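Local coordinates for phosphatidylethanolamine-binding protein (Plasmodium vivax, PDB 2GZQ) that probably binds phosphate-bearing ligands such as the phosphoethanolamine headgroup of membrane lipids, as its relatives in the phosphatidylethanolamine-binding protein family do, at residues L81-P86 with V100-S105; N53-A58 with N193-R198. All blocks are in the same frame, centred on the assembly; numbering follows the deposited sequence. Where two conformers were deposited one is given.

Interaction 1: residues L81-P86 with V100-S105; sequences LFMIDP and VHWAVS
M83 on one strand faces both H101 and W102 on its antiparallel neighbour, a classic beta bulge in the central sheet of the PEBP fold. Its carbonyl O accepts a hydrogen bond from H101 N at 2.8 Å and only a weak one from W102 N, while M83 N donates to W102 O. The bulge lets H101 CB meet the M83 chain at a slant, 3.7 Å from selenomethionine SE in the conformer described. With CG anti to the backbone N (chi1 179°) and the rest extended, that selenium is carried outward from the sheet, on the face bearing L81, W102 and V104. There L81 CD2 meets the indole obliquely, 3.8 Å from W102 CZ3, and V104 CG1 lies over one indole face near its rim. On the opposite side of the sheet, with I84 and V100, F82 directs its ring edge at the A103 methyl, CD1 3.5 Å from CB; F172 meets this ring edge-to-face. Beyond the bulge the imidazole edge meets D85 CB; H101 ND1 bonds V127 O and D85 OD1 bonds H138 ND1, consistent with the anion-binding pocket of PEBP relatives. One water, in the imidazole plane, joins D85 OD1 and H101 NE2, 2.8 Å from each.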
loop_
_atom_site.group_PDB
_atom_site.type_symbol
_atom_site.label_atom_id
_atom_site.label_comp_id
_atom_site.label_asym_id
_atom_site.label_seq_id
_atom_site.Cartn_x
_atom_site.Cartn_y
_atom_site.Cartn_z
ATOM N N LEU A 81 2.675 2.949 -5.484
ATOM C CA LEU A 81 1.889 2.808 -4.264
ATOM C C LEU A 81 1.281 1.418 -4.238
ATOM O O LEU A 81 0.649 0.991 -5.207
ATOM C CB LEU A 81 0.786 3.865 -4.279
ATOM C CG LEU A 81 -0.173 3.862 -3.098
ATOM C CD1 LEU A 81 0.485 4.014 -1.756
ATOM C CD2 LEU A 81 -1.208 4.954 -3.264
ATOM N N PHE A 82 1.459 0.735 -3.115
ATOM C CA PHE A 82 0.868 -0.563 -2.893
ATOM C C PHE A 82 -0.060 -0.451 -1.682
ATOM O O PHE A 82 0.341 0.140 -0.661
ATOM C CB PHE A 82 1.937 -1.621 -2.549
ATOM C CG PHE A 82 2.954 -1.893 -3.627
ATOM C CD1 PHE A 82 2.622 -1.961 -4.959
ATOM C CD2 PHE A 82 4.286 -2.115 -3.301
ATOM C CE1 PHE A 82 3.586 -2.243 -5.909
ATOM C CE2 PHE A 82 5.207 -2.410 -4.242
ATOM C CZ PHE A 82 4.885 -2.456 -5.540
HETATM N N MSE A 83 -1.243 -1.048 -1.746
HETATM C CA MSE A 83 -2.027 -1.265 -0.578
HETATM C C MSE A 83 -2.109 -2.761 -0.299
HETATM O O MSE A 83 -2.401 -3.554 -1.209
HETATM C CB MSE A 83 -3.382 -0.702 -0.864
HETATM C CG MSE A 83 -4.338 -0.866 0.225
HETATM SE SE MSE A 83 -6.010 -0.567 -0.580
HETATM C CE MSE A 83 -7.149 -1.013 0.923
ATOM N N ILE A 84 -1.815 -3.135 0.945
ATOM C CA ILE A 84 -1.699 -4.527 1.348
ATOM C C ILE A 84 -2.444 -4.811 2.640
ATOM O O ILE A 84 -2.670 -3.928 3.461
ATOM C CB ILE A 84 -0.247 -4.998 1.500
ATOM C CG1 ILE A 84 0.464 -4.172 2.552
ATOM C CG2 ILE A 84 0.479 -4.947 0.180
ATOM C CD1 ILE A 84 1.682 -4.827 3.106
ATOM N N ASP A 85 -2.759 -6.082 2.839
ATOM C CA ASP A 85 -3.147 -6.618 4.138
ATOM C C ASP A 85 -2.103 -7.638 4.582
ATOM O O ASP A 85 -2.055 -8.738 4.027
ATOM C CB ASP A 85 -4.527 -7.259 4.044
ATOM C CG ASP A 85 -5.047 -7.736 5.391
ATOM O OD1 ASP A 85 -6.153 -8.329 5.426
ATOM O OD2 ASP A 85 -4.346 -7.497 6.397
ATOM N N PRO A 86 -1.264 -7.289 5.555
ATOM C CA PRO A 86 -0.305 -8.233 6.085
ATOM C C PRO A 86 -0.936 -9.262 7.017
ATOM O O PRO A 86 -0.277 -10.201 7.439
ATOM C CB PRO A 86 0.683 -7.339 6.851
ATOM C CG PRO A 86 -0.204 -6.193 7.331
ATOM C CD PRO A 86 -1.227 -5.993 6.261
ATOM N N VAL A 100 -2.285 -8.342 -1.688
ATOM C CA VAL A 100 -2.182 -7.075 -2.377
ATOM C C VAL A 100 -3.525 -6.620 -2.964
ATOM O O VAL A 100 -4.067 -7.231 -3.877
ATOM C CB VAL A 100 -1.009 -7.048 -3.396
ATOM C CG1 VAL A 100 -1.102 -8.169 -4.393
ATOM C CG2 VAL A 100 -0.913 -5.669 -4.078
ATOM N N HIS A 101 -4.040 -5.541 -2.390
ATOM C CA HIS A 101 -5.272 -4.929 -2.826
ATOM C C HIS A 101 -5.136 -4.036 -4.046
ATOM O O HIS A 101 -6.124 -3.863 -4.781
ATOM C CB HIS A 101 -5.844 -4.120 -1.658
ATOM C CG HIS A 101 -6.340 -4.977 -0.555
ATOM N ND1 HIS A 101 -7.513 -5.677 -0.649
ATOM C CD2 HIS A 101 -5.803 -5.309 0.645
ATOM C CE1 HIS A 101 -7.685 -6.403 0.449
ATOM N NE2 HIS A 101 -6.658 -6.191 1.254
ATOM N N TRP A 102 -3.988 -3.406 -4.243
ATOM C CA TRP A 102 -3.882 -2.309 -5.207
ATOM C C TRP A 102 -2.422 -2.034 -5.450
ATOM O O TRP A 102 -1.637 -2.002 -4.501
ATOM C CB TRP A 102 -4.599 -1.074 -4.640
ATOM C CG TRP A 102 -4.665 0.121 -5.539
ATOM C CD1 TRP A 102 -4.742 0.145 -6.905
ATOM C CD2 TRP A 102 -4.681 1.477 -5.105
ATOM N NE1 TRP A 102 -4.810 1.450 -7.342
ATOM C CE2 TRP A 102 -4.768 2.284 -6.254
ATOM C CE3 TRP A 102 -4.632 2.086 -3.845
ATOM C CZ2 TRP A 102 -4.770 3.670 -6.191
ATOM C CZ3 TRP A 102 -4.664 3.470 -3.781
ATOM C CH2 TRP A 102 -4.738 4.251 -4.947
ATOM N N ALA A 103 -2.053 -1.841 -6.713
ATOM C CA ALA A 103 -0.716 -1.384 -7.082
ATOM C C ALA A 103 -0.802 -0.444 -8.251
ATOM O O ALA A 103 -1.281 -0.815 -9.327
ATOM C CB ALA A 103 0.199 -2.547 -7.448
ATOM N N VAL A 104 -0.318 0.779 -8.071
ATOM C CA VAL A 104 -0.341 1.786 -9.118
ATOM C C VAL A 104 1.032 2.443 -9.139
ATOM O O VAL A 104 1.596 2.774 -8.109
ATOM C CB VAL A 104 -1.507 2.784 -8.930
ATOM C CG1 VAL A 104 -1.446 3.490 -7.584
ATOM C CG2 VAL A 104 -1.567 3.773 -10.061
ATOM N N SER A 105 1.557 2.621 -10.347
ATOM C CA SER A 105 2.906 3.101 -10.555
ATOM C C SER A 105 2.934 4.253 -11.539
ATOM O O SER A 105 2.147 4.280 -12.484
ATOM C CB SER A 105 3.716 1.915 -11.064
ATOM O OG SER A 105 5.082 2.229 -11.279
HETATM O O HOH W 1 -7.847 -7.635 3.366
#

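Interaction 2: residues N53-A58 with N193-R198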
loop_
_atom_site.group_PDB
_atom_site.type_symbol
_atom_site.label_atom_id
_atom_site.label_comp_id
_atom_site.label_asym_id
_atom_site.label_seq_id
_atom_site.Cartn_x
_atom_site.Cartn_y
_atom_site.Cartn_z
ATOM N N ASN A 53 -5.694 4.395 13.055
ATOM C CA ASN A 53 -7.079 4.545 13.445
ATOM C C ASN A 53 -7.930 3.361 12.995
ATOM O O ASN A 53 -7.590 2.643 12.060
ATOM C CB ASN A 53 -7.667 5.854 12.889
ATOM C CG ASN A 53 -7.670 5.899 11.381
ATOM O OD1 ASN A 53 -6.682 5.568 10.746
ATOM N ND2 ASN A 53 -8.772 6.326 10.792
ATOM N N ILE A 54 -9.053 3.186 13.666
ATOM C CA ILE A 54 -9.998 2.135 13.327
ATOM C C ILE A 54 -10.925 2.666 12.247
ATOM O O ILE A 54 -11.606 3.668 12.433
ATOM C CB ILE A 54 -10.840 1.741 14.534
ATOM C CG1 ILE A 54 -9.968 1.199 15.666
ATOM C CG2 ILE A 54 -11.906 0.712 14.130
ATOM C CD1 ILE A 54 -9.557 -0.218 15.455
ATOM N N LEU A 55 -10.980 1.972 11.124
ATOM C CA LEU A 55 -11.933 2.298 10.077
ATOM C C LEU A 55 -12.897 1.141 9.921
ATOM O O LEU A 55 -12.515 -0.023 9.972
ATOM C CB LEU A 55 -11.236 2.552 8.741
ATOM C CG LEU A 55 -10.586 3.914 8.544
ATOM C CD1 LEU A 55 -10.157 4.080 7.092
ATOM C CD2 LEU A 55 -11.541 5.011 8.949
ATOM N N ASP A 56 -14.165 1.483 9.723
ATOM C CA ASP A 56 -15.186 0.510 9.386
ATOM C C ASP A 56 -14.920 -0.020 7.983
ATOM O O ASP A 56 -14.538 0.727 7.081
ATOM C CB ASP A 56 -16.588 1.142 9.457
ATOM C CG ASP A 56 -17.069 1.346 10.878
ATOM O OD1 ASP A 56 -16.342 0.974 11.824
ATOM O OD2 ASP A 56 -18.176 1.889 11.047
ATOM N N LEU A 57 -15.154 -1.314 7.815
ATOM C CA LEU A 57 -15.072 -1.971 6.524
ATOM C C LEU A 57 -16.039 -1.367 5.526
ATOM O O LEU A 57 -15.753 -1.257 4.341
ATOM C CB LEU A 57 -15.426 -3.437 6.682
ATOM C CG LEU A 57 -14.285 -4.418 6.667
ATOM C CD1 LEU A 57 -14.862 -5.815 6.801
ATOM C CD2 LEU A 57 -13.468 -4.251 5.396
ATOM N N ALA A 58 -17.220 -0.999 5.995
ATOM C CA ALA A 58 -18.177 -0.375 5.113
ATOM C C ALA A 58 -17.554 0.857 4.456
ATOM O O ALA A 58 -16.845 1.635 5.098
ATOM C CB ALA A 58 -19.434 0.007 5.879
ATOM N N ASN A 193 1.324 4.711 5.385
ATOM C CA ASN A 193 0.208 4.985 6.301
ATOM C C ASN A 193 -0.560 3.704 6.446
ATOM O O ASN A 193 -0.422 2.771 5.653
ATOM C CB ASN A 193 -0.679 6.119 5.757
ATOM C CG ASN A 193 -1.335 6.930 6.837
ATOM O OD1 ASN A 193 -1.594 6.431 7.964
ATOM N ND2 ASN A 193 -1.643 8.188 6.497
ATOM N N TRP A 194 -1.366 3.612 7.502
ATOM C CA TRP A 194 -2.139 2.392 7.722
ATOM C C TRP A 194 -3.314 2.709 8.616
ATOM O O TRP A 194 -3.356 3.758 9.269
ATOM C CB TRP A 194 -1.261 1.261 8.338
ATOM C CG TRP A 194 -1.088 1.341 9.835
ATOM C CD1 TRP A 194 -1.666 0.520 10.737
ATOM C CD2 TRP A 194 -0.287 2.268 10.581
ATOM N NE1 TRP A 194 -1.285 0.873 12.019
ATOM C CE2 TRP A 194 -0.425 1.935 11.950
ATOM C CE3 TRP A 194 0.533 3.335 10.231
ATOM C CZ2 TRP A 194 0.212 2.667 12.974
ATOM C CZ3 TRP A 194 1.184 4.061 11.254
ATOM C CH2 TRP A 194 1.006 3.721 12.602
ATOM N N CYS A 195 -4.251 1.759 8.652
ATOM C CA CYS A 195 -5.367 1.788 9.586
ATOM C C CYS A 195 -5.587 0.384 10.088
ATOM O O CYS A 195 -4.942 -0.551 9.618
ATOM C CB CYS A 195 -6.623 2.341 8.880
ATOM S SG CYS A 195 -7.245 1.333 7.523
ATOM N N GLN A 196 -6.481 0.246 11.070
ATOM C CA GLN A 196 -6.912 -1.057 11.544
ATOM C C GLN A 196 -8.363 -1.295 11.147
ATOM O O GLN A 196 -9.211 -0.422 11.329
ATOM C CB GLN A 196 -6.780 -1.111 13.056
ATOM C CG GLN A 196 -5.367 -1.006 13.638
ATOM C CD GLN A 196 -5.411 -0.917 15.161
ATOM O OE1 GLN A 196 -5.414 -1.931 15.837
ATOM N NE2 GLN A 196 -5.453 0.300 15.699
HETATM N N MSE A 197 -8.664 -2.465 10.602
HETATM C CA MSE A 197 -10.021 -2.775 10.165
HETATM C C MSE A 197 -10.413 -4.145 10.671
HETATM O O MSE A 197 -9.605 -5.068 10.669
HETATM C CB MSE A 197 -10.117 -2.798 8.644
HETATM C CG MSE A 197 -10.092 -1.445 7.984
HETATM SE SE MSE A 197 -10.325 -1.566 6.047
HETATM C CE MSE A 197 -12.198 -1.513 5.968
ATOM N N ARG A 198 -11.666 -4.282 11.101
ATOM C CA ARG A 198 -12.235 -5.584 11.403
ATOM C C ARG A 198 -13.650 -5.651 10.852
ATOM O O ARG A 198 -14.225 -4.613 10.521
ATOM C CB ARG A 198 -12.218 -5.856 12.912
ATOM C CG ARG A 198 -12.983 -4.840 13.752
ATOM C CD ARG A 198 -12.959 -5.191 15.259
ATOM N NE ARG A 198 -13.609 -6.454 15.586
ATOM C CZ ARG A 198 -14.895 -6.568 15.906
ATOM N NH1 ARG A 198 -15.677 -5.494 15.912
ATOM N NH2 ARG A 198 -15.401 -7.750 16.204
HETATM O O HOH W 2 -13.086 -1.850 11.564
HETATM O O HOH W 3 -15.926 -2.653 10.420
#
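N53 O and Q196 O are the two backbone acceptors that fasten the short edge strand 54-56 alongside strand 188-198, in parallel, at the border of the mixed sheet. Q196 N reaches N53 O at 2.8 Å in a nearly straight bond (173°), and L55 N returns one to Q196 O at 3.0 Å. Packing is snug around this pair. C195 CB comes within 3.3 Å of N53 O, and SG, placed between the backbone N and the carbonyl carbon (chi1 64°), touches L55 CD1 at 4.0 Å. V49 and I140 also contact C195, and both L55 and C195 are buried. The N53 amide brings OD1 near C195 CB but spends its polar atoms on N50 N and E48 O. On the solvent-facing side, I54 bends its chain so that CD1 lies 3.8 Å from Q196 CB, the two side chains crossing at a slant; the Q196 amide turns to G52 O.

Past L55 the strands splay, their axes already 55° apart, and direct backbone pairing gives way to water. One water donates to L55 O and accepts from R198 N; a second accepts from L57 N and donates to R198 O at 2.6 Å. M197 CG lies beside L55 O at 3.4 Å, whereas the approach of the chain's far end to L57 is doubtful. The chemistry therefore implies a seam gripped by two backbone hydrogen bonds at its more enclosed start and continued by solvent bridges at its end, where R198 and D56 are exposed.

How the interactions relate
Both contacts belong to the same six-stranded mixed sheet, their centres 15 Å apart and their nearest atoms about 6 Å apart without touching. Interaction 1 joins neighbouring strands 77-85 and 99-107 near the centre of the chain; interaction 2 adds an outermost strand, 54-56, to strand 188-198. Strand 138-148 lies between the two pairs, and its I140 touches M83 and D85 of the first as well as C195 and M197 of the second. Along the chain, interaction 1 is nested inside the long loop that interaction 2 closes, the latter bringing an early strand beside the C-terminal one. The sheet thus combines a buried, locally connected antiparallel centre with a partly solvated parallel border.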